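Local coordinates for protein putative efflux transporter (Bacteroides eggerthii, PDB 4L8J) that probably acts as the periplasmic adaptor, or membrane-fusion, subunit of an efflux or secretion system of the HlyD type, at residues Q54-K57 against K58-I62; D174-Y177 against L178-K182. One frame throughout, in Å; residues are numbered along the deposited sequence.

Contact 1. Residues Q54-K57 against K58-I62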
ATOM      1  N   GLN A  54      -9.359 -51.200 -29.221  1.00 41.91           N
ATOM      2  CA  GLN A  54      -8.156 -50.997 -30.013  1.00 40.82           C
ATOM      3  C   GLN A  54      -8.068 -49.565 -30.508  1.00 44.27           C
ATOM      4  O   GLN A  54      -9.066 -48.967 -30.935  1.00 43.64           O
ATOM      5  CB  GLN A  54      -8.112 -51.974 -31.198  1.00 42.21           C
ATOM      6  CG  GLN A  54      -6.860 -51.869 -32.087  1.00 42.85           C
ATOM      7  CD  GLN A  54      -6.779 -53.018 -33.053  1.00 47.95           C
ATOM      8  OE1 GLN A  54      -7.531 -53.996 -32.951  1.00 37.99           O
ATOM      9  NE2 GLN A  54      -5.861 -52.932 -34.011  1.00 43.60           N
ATOM     10  N   ARG A  55      -6.854 -49.026 -30.456  1.00 40.91           N
ATOM     11  CA  ARG A  55      -6.539 -47.690 -30.937  1.00 39.73           C
ATOM     12  C   ARG A  55      -6.024 -47.831 -32.349  1.00 43.76           C
ATOM     13  O   ARG A  55      -5.104 -48.611 -32.606  1.00 45.33           O
ATOM     14  CB  ARG A  55      -5.524 -46.998 -30.000  1.00 40.91           C
ATOM     15  CG  ARG A  55      -6.073 -46.785 -28.585  1.00 52.93           C
ATOM     16  CD  ARG A  55      -5.055 -46.210 -27.615  1.00 65.00           C
ATOM     17  NE  ARG A  55      -5.555 -46.246 -26.238  1.00 80.62           N
ATOM     18  CZ  ARG A  55      -5.387 -47.265 -25.398  1.00 99.44           C
ATOM     19  NH1 ARG A  55      -4.720 -48.350 -25.781  1.00 88.17           N
ATOM     20  NH2 ARG A  55      -5.885 -47.211 -24.170  1.00 87.28           N
ATOM     21  N   VAL A  56      -6.686 -47.156 -33.279  1.00 39.64           N
ATOM     22  CA  VAL A  56      -6.359 -47.205 -34.694  1.00 38.94           C
ATOM     23  C   VAL A  56      -5.952 -45.812 -35.182  1.00 43.99           C
ATOM     24  O   VAL A  56      -6.288 -44.803 -34.564  1.00 40.52           O
ATOM     25  CB  VAL A  56      -7.483 -47.823 -35.571  1.00 41.59           C
ATOM     26  CG1 VAL A  56      -7.818 -49.234 -35.127  1.00 41.76           C
ATOM     27  CG2 VAL A  56      -8.734 -46.951 -35.612  1.00 40.82           C
ATOM     28  N   LYS A  57      -5.212 -45.787 -36.288  1.00 43.98           N
ATOM     29  CA  LYS A  57      -4.734 -44.589 -36.961  1.00 43.93           C
ATOM     30  C   LYS A  57      -5.537 -44.363 -38.238  1.00 47.65           C
ATOM     31  O   LYS A  57      -6.048 -45.319 -38.810  1.00 45.19           O
ATOM     32  CB  LYS A  57      -3.231 -44.750 -37.307  1.00 47.85           C
ATOM     33  CG  LYS A  57      -2.284 -44.877 -36.089  1.00 64.78           C
ATOM     34  CD  LYS A  57      -2.063 -43.555 -35.313  1.00 79.94           C
ATOM     35  CE  LYS A  57      -1.083 -42.605 -35.980  1.00 99.13           C
ATOM     36  NZ  LYS A  57      -0.957 -41.317 -35.243  1.00108.26           N
ATOM     37  N   LYS A  58      -5.614 -43.103 -38.714  1.00 45.31           N
ATOM     38  CA  LYS A  58      -6.270 -42.759 -39.968  1.00 44.99           C
ATOM     39  C   LYS A  58      -5.659 -43.614 -41.087  1.00 49.02           C
ATOM     40  O   LYS A  58      -4.435 -43.779 -41.122  1.00 49.83           O
ATOM     41  CB  LYS A  58      -6.100 -41.247 -40.257  1.00 47.65           C
ATOM     42  CG  LYS A  58      -6.600 -40.819 -41.636  1.00 61.11           C
ATOM     43  CD  LYS A  58      -6.360 -39.350 -41.932  1.00 69.55           C
ATOM     44  CE  LYS A  58      -6.839 -38.998 -43.317  1.00 75.12           C
ATOM     45  NZ  LYS A  58      -6.976 -37.528 -43.490  1.00 86.56           N
ATOM     46  N   GLY A  59      -6.513 -44.208 -41.929  1.00 43.97           N
ATOM     47  CA  GLY A  59      -6.086 -45.056 -43.042  1.00 43.45           C
ATOM     48  C   GLY A  59      -5.951 -46.534 -42.735  1.00 45.64           C
ATOM     49  O   GLY A  59      -5.864 -47.351 -43.663  1.00 45.68           O
ATOM     50  N   GLN A  60      -5.902 -46.891 -41.433  1.00 41.32           N
ATOM     51  CA  GLN A  60      -5.775 -48.288 -40.990  1.00 40.90           C
ATOM     52  C   GLN A  60      -7.007 -49.104 -41.393  1.00 42.42           C
ATOM     53  O   GLN A  60      -8.120 -48.575 -41.365  1.00 40.50           O
ATOM     54  CB  GLN A  60      -5.573 -48.349 -39.482  1.00 41.89           C
ATOM     55  CG  GLN A  60      -5.222 -49.735 -38.940  1.00 43.28           C
ATOM     56  CD  GLN A  60      -4.786 -49.701 -37.507  1.00 45.17           C
ATOM     57  OE1 GLN A  60      -4.374 -48.667 -36.971  1.00 42.86           O
ATOM     58  NE2 GLN A  60      -4.785 -50.856 -36.880  1.00 36.53           N
ATOM     59  N   LEU A  61      -6.803 -50.389 -41.759  1.00 38.80           N
ATOM     60  CA  LEU A  61      -7.897 -51.266 -42.162  1.00 38.06           C
ATOM     61  C   LEU A  61      -8.821 -51.586 -40.974  1.00 41.31           C
ATOM     62  O   LEU A  61      -8.355 -51.932 -39.904  1.00 40.78           O
ATOM     63  CB  LEU A  61      -7.348 -52.576 -42.793  1.00 38.80           C
ATOM     64  CG  LEU A  61      -8.366 -53.572 -43.369  1.00 41.70           C
ATOM     65  CD1 LEU A  61      -9.110 -52.993 -44.562  1.00 41.11           C
ATOM     66  CD2 LEU A  61      -7.686 -54.848 -43.786  1.00 42.25           C
ATOM     67  N   ILE A  62     -10.128 -51.421 -41.173  1.00 38.89           N
ATOM     68  CA  ILE A  62     -11.160 -51.753 -40.177  1.00 38.25           C
ATOM     69  C   ILE A  62     -11.795 -53.072 -40.556  1.00 41.81           C
ATOM     70  O   ILE A  62     -11.995 -53.938 -39.706  1.00 42.17           O
ATOM     71  CB  ILE A  62     -12.247 -50.628 -40.100  1.00 40.00           C
ATOM     72  CG1 ILE A  62     -11.647 -49.274 -39.643  1.00 38.16           C
ATOM     73  CG2 ILE A  62     -13.435 -51.088 -39.202  1.00 40.54           C
ATOM     74  CD1 ILE A  62     -11.151 -49.269 -38.203  1.00 36.13           C
TER
HETATM   75  O   HOH W   1      -3.995 -50.745 -34.076  1.00 45.00           O

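Contact 2. Residues D174-Y177 against L178-K182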
ATOM      1  N   ASP A 174     -17.008 -12.850 -12.516  1.00 31.97           N
ATOM      2  CA  ASP A 174     -16.073 -11.895 -11.914  1.00 32.76           C
ATOM      3  C   ASP A 174     -14.607 -12.234 -12.208  1.00 36.39           C
ATOM      4  O   ASP A 174     -13.753 -11.381 -11.981  1.00 38.39           O
ATOM      5  CB  ASP A 174     -16.293 -11.803 -10.391  1.00 34.63           C
ATOM      6  CG  ASP A 174     -17.476 -10.922  -9.974  1.00 46.18           C
ATOM      7  OD1 ASP A 174     -18.191 -10.406 -10.874  1.00 45.84           O
ATOM      8  OD2 ASP A 174     -17.698 -10.771  -8.753  1.00 55.29           O
ATOM      9  N   TYR A 175     -14.312 -13.459 -12.690  1.00 30.03           N
ATOM     10  CA  TYR A 175     -12.955 -13.882 -13.004  1.00 29.55           C
ATOM     11  C   TYR A 175     -12.635 -13.743 -14.502  1.00 30.54           C
ATOM     12  O   TYR A 175     -11.645 -14.295 -14.952  1.00 28.23           O
ATOM     13  CB  TYR A 175     -12.690 -15.335 -12.531  1.00 31.08           C
ATOM     14  CG  TYR A 175     -12.711 -15.568 -11.033  1.00 33.98           C
ATOM     15  CD1 TYR A 175     -12.474 -14.528 -10.138  1.00 37.78           C
ATOM     16  CD2 TYR A 175     -12.924 -16.837 -10.510  1.00 35.32           C
ATOM     17  CE1 TYR A 175     -12.523 -14.730  -8.757  1.00 39.33           C
ATOM     18  CE2 TYR A 175     -12.944 -17.060  -9.126  1.00 37.22           C
ATOM     19  CZ  TYR A 175     -12.735 -16.002  -8.253  1.00 45.03           C
ATOM     20  OH  TYR A 175     -12.753 -16.200  -6.889  1.00 49.22           O
ATOM     21  N   LEU A 176     -13.461 -13.003 -15.275  1.00 29.11           N
ATOM     22  CA  LEU A 176     -13.192 -12.747 -16.683  1.00 28.99           C
ATOM     23  C   LEU A 176     -11.794 -12.124 -16.890  1.00 32.93           C
ATOM     24  O   LEU A 176     -11.112 -12.497 -17.847  1.00 31.96           O
ATOM     25  CB  LEU A 176     -14.263 -11.837 -17.286  1.00 29.74           C
ATOM     26  CG  LEU A 176     -14.119 -11.510 -18.797  1.00 34.06           C
ATOM     27  CD1 LEU A 176     -14.077 -12.795 -19.654  1.00 32.70           C
ATOM     28  CD2 LEU A 176     -15.210 -10.559 -19.252  1.00 34.38           C
ATOM     29  N   TYR A 177     -11.365 -11.198 -15.992  1.00 30.17           N
ATOM     30  CA  TYR A 177     -10.044 -10.537 -16.088  1.00 31.17           C
ATOM     31  C   TYR A 177      -8.902 -11.560 -16.005  1.00 34.14           C
ATOM     32  O   TYR A 177      -7.866 -11.375 -16.645  1.00 34.66           O
ATOM     33  CB  TYR A 177      -9.889  -9.443 -15.019  1.00 32.58           C
ATOM     34  CG  TYR A 177      -9.706  -9.937 -13.600  1.00 34.42           C
ATOM     35  CD1 TYR A 177     -10.793 -10.367 -12.845  1.00 35.89           C
ATOM     36  CD2 TYR A 177      -8.463  -9.891 -12.982  1.00 35.61           C
ATOM     37  CE1 TYR A 177     -10.635 -10.812 -11.533  1.00 36.55           C
ATOM     38  CE2 TYR A 177      -8.297 -10.312 -11.662  1.00 37.09           C
ATOM     39  CZ  TYR A 177      -9.384 -10.787 -10.945  1.00 43.77           C
ATOM     40  OH  TYR A 177      -9.239 -11.210  -9.639  1.00 45.87           O
ATOM     41  N   LEU A 178      -9.113 -12.668 -15.264  1.00 28.91           N
ATOM     42  CA  LEU A 178      -8.093 -13.705 -15.160  1.00 28.97           C
ATOM     43  C   LEU A 178      -7.999 -14.479 -16.462  1.00 32.69           C
ATOM     44  O   LEU A 178      -6.892 -14.822 -16.849  1.00 32.74           O
ATOM     45  CB  LEU A 178      -8.304 -14.643 -13.947  1.00 29.03           C
ATOM     46  CG  LEU A 178      -8.266 -13.933 -12.573  1.00 34.33           C
ATOM     47  CD1 LEU A 178      -8.767 -14.841 -11.458  1.00 33.99           C
ATOM     48  CD2 LEU A 178      -6.891 -13.368 -12.263  1.00 36.98           C
ATOM     49  N   LEU A 179      -9.134 -14.721 -17.156  1.00 29.33           N
ATOM     50  CA  LEU A 179      -9.123 -15.404 -18.452  1.00 29.20           C
ATOM     51  C   LEU A 179      -8.523 -14.522 -19.551  1.00 35.00           C
ATOM     52  O   LEU A 179      -7.917 -15.040 -20.479  1.00 35.28           O
ATOM     53  CB  LEU A 179     -10.527 -15.836 -18.880  1.00 29.08           C
ATOM     54  CG  LEU A 179     -11.129 -17.032 -18.135  1.00 34.43           C
ATOM     55  CD1 LEU A 179     -12.629 -17.114 -18.392  1.00 33.98           C
ATOM     56  CD2 LEU A 179     -10.464 -18.345 -18.561  1.00 35.89           C
ATOM     57  N   ARG A 180      -8.709 -13.199 -19.451  1.00 30.80           N
ATOM     58  CA  ARG A 180      -8.190 -12.247 -20.422  1.00 31.45           C
ATOM     59  C   ARG A 180      -6.686 -11.939 -20.202  1.00 38.57           C
ATOM     60  O   ARG A 180      -6.048 -11.444 -21.125  1.00 38.90           O
ATOM     61  CB  ARG A 180      -8.988 -10.935 -20.363  1.00 30.25           C
ATOM     62  CG  ARG A 180     -10.360 -11.021 -21.006  1.00 38.89           C
ATOM     63  CD  ARG A 180     -11.172  -9.784 -20.691  1.00 42.10           C
ATOM     64  NE  ARG A 180     -12.341  -9.669 -21.571  1.00 51.68           N
ATOM     65  CZ  ARG A 180     -13.266  -8.713 -21.485  1.00 69.07           C
ATOM     66  NH1 ARG A 180     -13.191  -7.782 -20.526  1.00 45.15           N
ATOM     67  NH2 ARG A 180     -14.282  -8.687 -22.341  1.00 55.51           N
ATOM     68  N   ALA A 181      -6.127 -12.184 -18.994  1.00 35.69           N
ATOM     69  CA  ALA A 181      -4.718 -11.884 -18.728  1.00 35.08           C
ATOM     70  C   ALA A 181      -3.819 -12.561 -19.749  1.00 39.14           C
ATOM     71  O   ALA A 181      -4.040 -13.719 -20.123  1.00 34.82           O
ATOM     72  CB  ALA A 181      -4.320 -12.306 -17.322  1.00 35.66           C
ATOM     73  N   LYS A 182      -2.818 -11.800 -20.244  1.00 38.39           N
ATOM     74  CA  LYS A 182      -1.861 -12.287 -21.233  1.00 37.60           C
ATOM     75  C   LYS A 182      -1.108 -13.476 -20.681  1.00 38.97           C
ATOM     76  O   LYS A 182      -0.683 -13.487 -19.509  1.00 37.77           O
ATOM     77  CB  LYS A 182      -0.865 -11.171 -21.630  1.00 39.84           C
TER

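Contact 1. Residues Q54-K57 against K58-I62
The extended side chain of Gln60 reaches from the last position of the type II beta turn Lys57-Gln60 to the backbone of Lys57 and the flank of Val56. Its CB lies 3.1 Å from Lys57 O, the same oxygen that accepts the turn-closing bond from Gln60 N, also 3.1 Å long. With CG anti to the backbone N (chi1 -171°), CD passes Val56 at about a right angle, 3.8 Å from Val56 CB. At the tip, OE1 takes a nearly straight bond from Lys57 N (3.1 Å, 164° at the hydrogen), the donor tilted from the amide carbonyl plane. NE2, on the other branch, donates to a water 2.9 Å away; that water also accepts from Gln54 NE2 and donates to Arg55 O. Without this amide, as with an alanine here, Lys57 N would probably lose its acceptor and the water one of its three partners. Gln54 OE1, in turn, is held by Val51 N. The turn joins strand 55-56, which pairs with strand 137-142, to strand 61-65, which pairs with 130-132, so it passes from one sheet of the barrel-sandwich domain to the other, where Val56 packs on Leu159 and Ile62 on Val157 of strand 155-161.

Contact 2. Residues D174-Y177 against L178-K182
The short helix 176-180 follows strand 166-171 of the six-stranded antiparallel barrel, and Tyr175 is its N-cap residue. Tyr175 O receives two weak bonds, from Leu178 N (3.0 Å) and Leu179 N (3.4 Å), while Leu176 O accepts a firmer one from Arg180 N (3.0 Å). Leu178 meets two tyrosines with different atoms: its CD1 comes obliquely to the Tyr175 ring, 3.9 Å from Tyr175 CD1, and its CG stands over one face of the Tyr177 ring in a CH-pi contact, 3.8 Å from the centroid and 17° off the normal. The Tyr177 ring is turned onto its neighbour because CG lies between the backbone N and the carbonyl carbon (chi1 72°), which sets ring and leucine side by side and pointing the same way. Leu178 CD2 packs more tightly still, 3.4 Å from Tyr177 CE2. A six-stranded antiparallel barrel with one short helix packed on it is the beta-barrel domain of HlyD-type adaptors; here Leu178 meets Ile21 and Lys23 of strand 20-29, and Leu179 meets Tyr205, Ile215 and Val217. One turn on from Leu176, Arg180 lays its guanidinium across the leucine, CD2 of Leu176 lying over the centre of one face, 3.5 Å from Arg180 CZ. The extended arginine chain carries NH2 to a salt bridge with Asp207, just beyond strand 198-205, and Leu176 touches that same aspartate. Tyr175 OH is hydrogen-bonded to Lys23 NZ, tying the start of the helix to strand 20-29.

Overall arrangement
Contact 1 and contact 2 belong to different parts of an elongated chain, their centres 41 Å apart and their nearest atoms about 29 Å, on opposite sides of the chain's centre. Residues 54-62 turn between the two four-stranded sheets, from which the chain goes on into helices 68-95 and 102-127; residues 174-182 come later, on the six-stranded barrel. No atom of either contact touches the other. Neither region is met by the second protein chain of the assembly. The Tyr175 side chain of contact 2 lies about 6 Å from a di(hydroxyethyl)ether molecule, probably from the crystallisation liquor.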